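Local coordinates for Lin1840 protein (Listeria innocua serovar 6a, PDB 4ZOC) that probably hydrolyses terminal, non-reducing beta-D-glucosyl residues with release of beta-D-glucose, as a family 3 glycoside hydrolase involved in beta-1,2-glucan metabolism, at residues Q45-T50 with M303-I308. The protein carries 2 engineered substitutions. Numbering follows the deposited sequence.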
loop_
_atom_site.group_PDB
_atom_site.type_symbol
_atom_site.label_atom_id
_atom_site.label_comp_id
_atom_site.label_asym_id
_atom_site.label_seq_id
_atom_site.Cartn_x
_atom_site.Cartn_y
_atom_site.Cartn_z
ATOM N N GLN A 45 -30.674 -4.380 -28.587
ATOM C CA GLN A 45 -31.036 -2.993 -28.874
ATOM C C GLN A 45 -30.070 -2.037 -28.181
ATOM O O GLN A 45 -29.557 -1.120 -28.795
ATOM C CB GLN A 45 -32.470 -2.677 -28.441
ATOM C CG GLN A 45 -32.871 -1.230 -28.825
ATOM C CD GLN A 45 -34.282 -1.179 -29.317
ATOM O OE1 GLN A 45 -34.562 -1.470 -30.500
ATOM N NE2 GLN A 45 -35.197 -0.837 -28.422
ATOM N N GLU A 46 -29.809 -2.305 -26.904
ATOM C CA GLU A 46 -28.943 -1.458 -26.087
ATOM C C GLU A 46 -27.525 -1.453 -26.601
ATOM O O GLU A 46 -26.896 -0.394 -26.626
ATOM C CB GLU A 46 -29.003 -1.861 -24.623
ATOM C CG GLU A 46 -27.872 -1.328 -23.753
ATOM C CD GLU A 46 -27.827 -1.995 -22.365
ATOM O OE1 GLU A 46 -28.740 -2.792 -22.006
ATOM O OE2 GLU A 46 -26.848 -1.736 -21.619
ATOM N N MET A 47 -27.038 -2.602 -27.073
ATOM C CA MET A 47 -25.649 -2.707 -27.659
ATOM C C MET A 47 -25.589 -2.286 -29.125
ATOM O O MET A 47 -24.523 -2.236 -29.710
ATOM C CB MET A 47 -25.151 -4.134 -27.507
ATOM C CG MET A 47 -25.057 -4.539 -26.015
ATOM S SD MET A 47 -24.331 -6.142 -25.777
ATOM C CE MET A 47 -22.615 -5.918 -26.182
ATOM N N LYS A 48 -26.769 -2.081 -29.714
ATOM C CA LYS A 48 -26.951 -1.718 -31.123
ATOM C C LYS A 48 -26.353 -2.773 -32.051
ATOM O O LYS A 48 -25.710 -2.452 -33.089
ATOM C CB LYS A 48 -26.414 -0.290 -31.371
ATOM C CG LYS A 48 -27.212 0.730 -30.501
ATOM C CD LYS A 48 -26.588 2.101 -30.330
ATOM C CE LYS A 48 -26.269 2.798 -31.649
ATOM N NZ LYS A 48 -24.814 2.778 -32.032
ATOM N N LEU A 49 -26.587 -4.039 -31.686
ATOM C CA LEU A 49 -26.061 -5.165 -32.473
ATOM C C LEU A 49 -27.139 -5.579 -33.447
ATOM O O LEU A 49 -28.317 -5.643 -33.052
ATOM C CB LEU A 49 -25.682 -6.375 -31.611
ATOM C CG LEU A 49 -24.510 -6.152 -30.637
ATOM C CD1 LEU A 49 -24.533 -7.217 -29.545
ATOM C CD2 LEU A 49 -23.273 -6.159 -31.483
ATOM N N THR A 50 -26.715 -5.891 -34.675
ATOM C CA THR A 50 -27.574 -6.402 -35.726
ATOM C C THR A 50 -27.214 -7.831 -36.084
ATOM O O THR A 50 -26.200 -8.383 -35.636
ATOM C CB THR A 50 -27.288 -5.570 -36.969
ATOM O OG1 THR A 50 -25.926 -5.783 -37.356
ATOM C CG2 THR A 50 -27.528 -4.077 -36.700
ATOM N N MET A 303 -17.674 -8.337 -24.758
ATOM C CA MET A 303 -19.017 -7.750 -24.373
ATOM C C MET A 303 -19.178 -6.246 -24.345
ATOM O O MET A 303 -20.087 -5.692 -23.776
ATOM C CB MET A 303 -19.496 -8.393 -23.101
ATOM C CG MET A 303 -20.203 -9.720 -23.387
ATOM S SD MET A 303 -21.725 -9.519 -24.402
ATOM C CE MET A 303 -22.840 -8.801 -23.194
ATOM N N THR A 304 -18.319 -5.580 -25.099
ATOM C CA THR A 304 -18.470 -4.146 -25.445
ATOM C C THR A 304 -18.270 -3.989 -26.955
ATOM O O THR A 304 -17.847 -4.940 -27.633
ATOM C CB THR A 304 -17.570 -3.197 -24.568
ATOM O OG1 THR A 304 -16.192 -3.660 -24.576
ATOM C CG2 THR A 304 -18.107 -3.177 -23.187
ATOM N N THR A 305 -18.601 -2.784 -27.431
ATOM C CA THR A 305 -18.856 -2.496 -28.791
ATOM C C THR A 305 -17.921 -1.472 -29.400
ATOM O O THR A 305 -18.220 -1.009 -30.470
ATOM C CB THR A 305 -20.292 -2.030 -28.984
ATOM O OG1 THR A 305 -20.507 -0.828 -28.257
ATOM C CG2 THR A 305 -21.301 -3.056 -28.473
ATOM N N CYS A 306 -16.751 -1.166 -28.807
ATOM C CA CYS A 306 -15.872 -0.248 -29.395
ATOM C C CYS A 306 -15.354 -0.731 -30.750
ATOM O O CYS A 306 -15.416 0.017 -31.729
ATOM C CB CYS A 306 -14.643 0.072 -28.479
ATOM S SG CYS A 306 -15.160 0.656 -26.865
ATOM N N TYR A 307 -14.814 -1.953 -30.809
ATOM C CA TYR A 307 -14.339 -2.486 -32.075
ATOM C C TYR A 307 -15.413 -2.513 -33.121
ATOM O O TYR A 307 -15.242 -1.956 -34.249
ATOM C CB TYR A 307 -13.714 -3.877 -31.948
ATOM C CG TYR A 307 -12.288 -3.924 -31.316
ATOM C CD1 TYR A 307 -11.537 -2.760 -31.041
ATOM C CD2 TYR A 307 -11.720 -5.150 -30.983
ATOM C CE1 TYR A 307 -10.271 -2.842 -30.531
ATOM C CE2 TYR A 307 -10.440 -5.235 -30.487
ATOM C CZ TYR A 307 -9.723 -4.062 -30.208
ATOM O OH TYR A 307 -8.450 -4.120 -29.762
ATOM N N ILE A 308 -16.517 -3.159 -32.760
ATOM C CA ILE A 308 -17.594 -3.384 -33.730
ATOM C C ILE A 308 -18.104 -2.073 -34.375
ATOM O O ILE A 308 -18.294 -2.000 -35.592
ATOM C CB ILE A 308 -18.639 -4.326 -33.107
ATOM C CG1 ILE A 308 -19.436 -5.031 -34.205
ATOM C CG2 ILE A 308 -19.568 -3.636 -32.146
ATOM C CD1 ILE A 308 -18.783 -6.293 -34.709
HETATM O O HOH W 1 -23.292 0.315 -28.067
#
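The thioether arm of Met47 reaches across to the loop at Met303-Thr305 and lies between the Met303 side chain and the methyl of Thr305. Its chain is extended through chi2 and then bends at chi3 (71°), which places CE 3.5 Å from the backbone carbonyl O of Met303. The same CE lies 3.9 Å from CG2 of Thr305. The two methionines cross at about a right angle, with Met47 SD 4.0 Å from the terminal methyl CE of Met303. Met303, bent at both chi2 and chi3, runs out to Met47 and ends with that methyl against the sulfur. Thr305 turns CG2 to the end of helix 37-47, 3.5 Å from the carbonyl O of Met47. This pairing joins the connections that follow the first and last strands of the family 3 TIM barrel: helix 37-47 follows the first strand, 23-25, whereas Met303 comes directly after the eighth, 301-302, which closes the barrel beside the first. Leu25 of that first strand packs against Leu49 and Met303, while Trp271, a residue of the glucose pocket, also touches Met303, whose side chain lies about 7 Å from a bound beta-D-glucopyranose. Helix 37-47 terminates in a Schellman motif, with Lys48 at positive phi and its N bonded to Gln45 O. Beside this turn, a water links the segments, 3.0 Å from Thr305 OG1 and donating a weak bond to Met47 O; the same carbonyl accepts a hydrogen bond from His309 NE2. Thr305 holds the N-cap position of helix 306-316 without a capping bond from its hydroxyl; the Glu301 carboxylate accepts hydrogen bonds from Cys306 N and Tyr307 N.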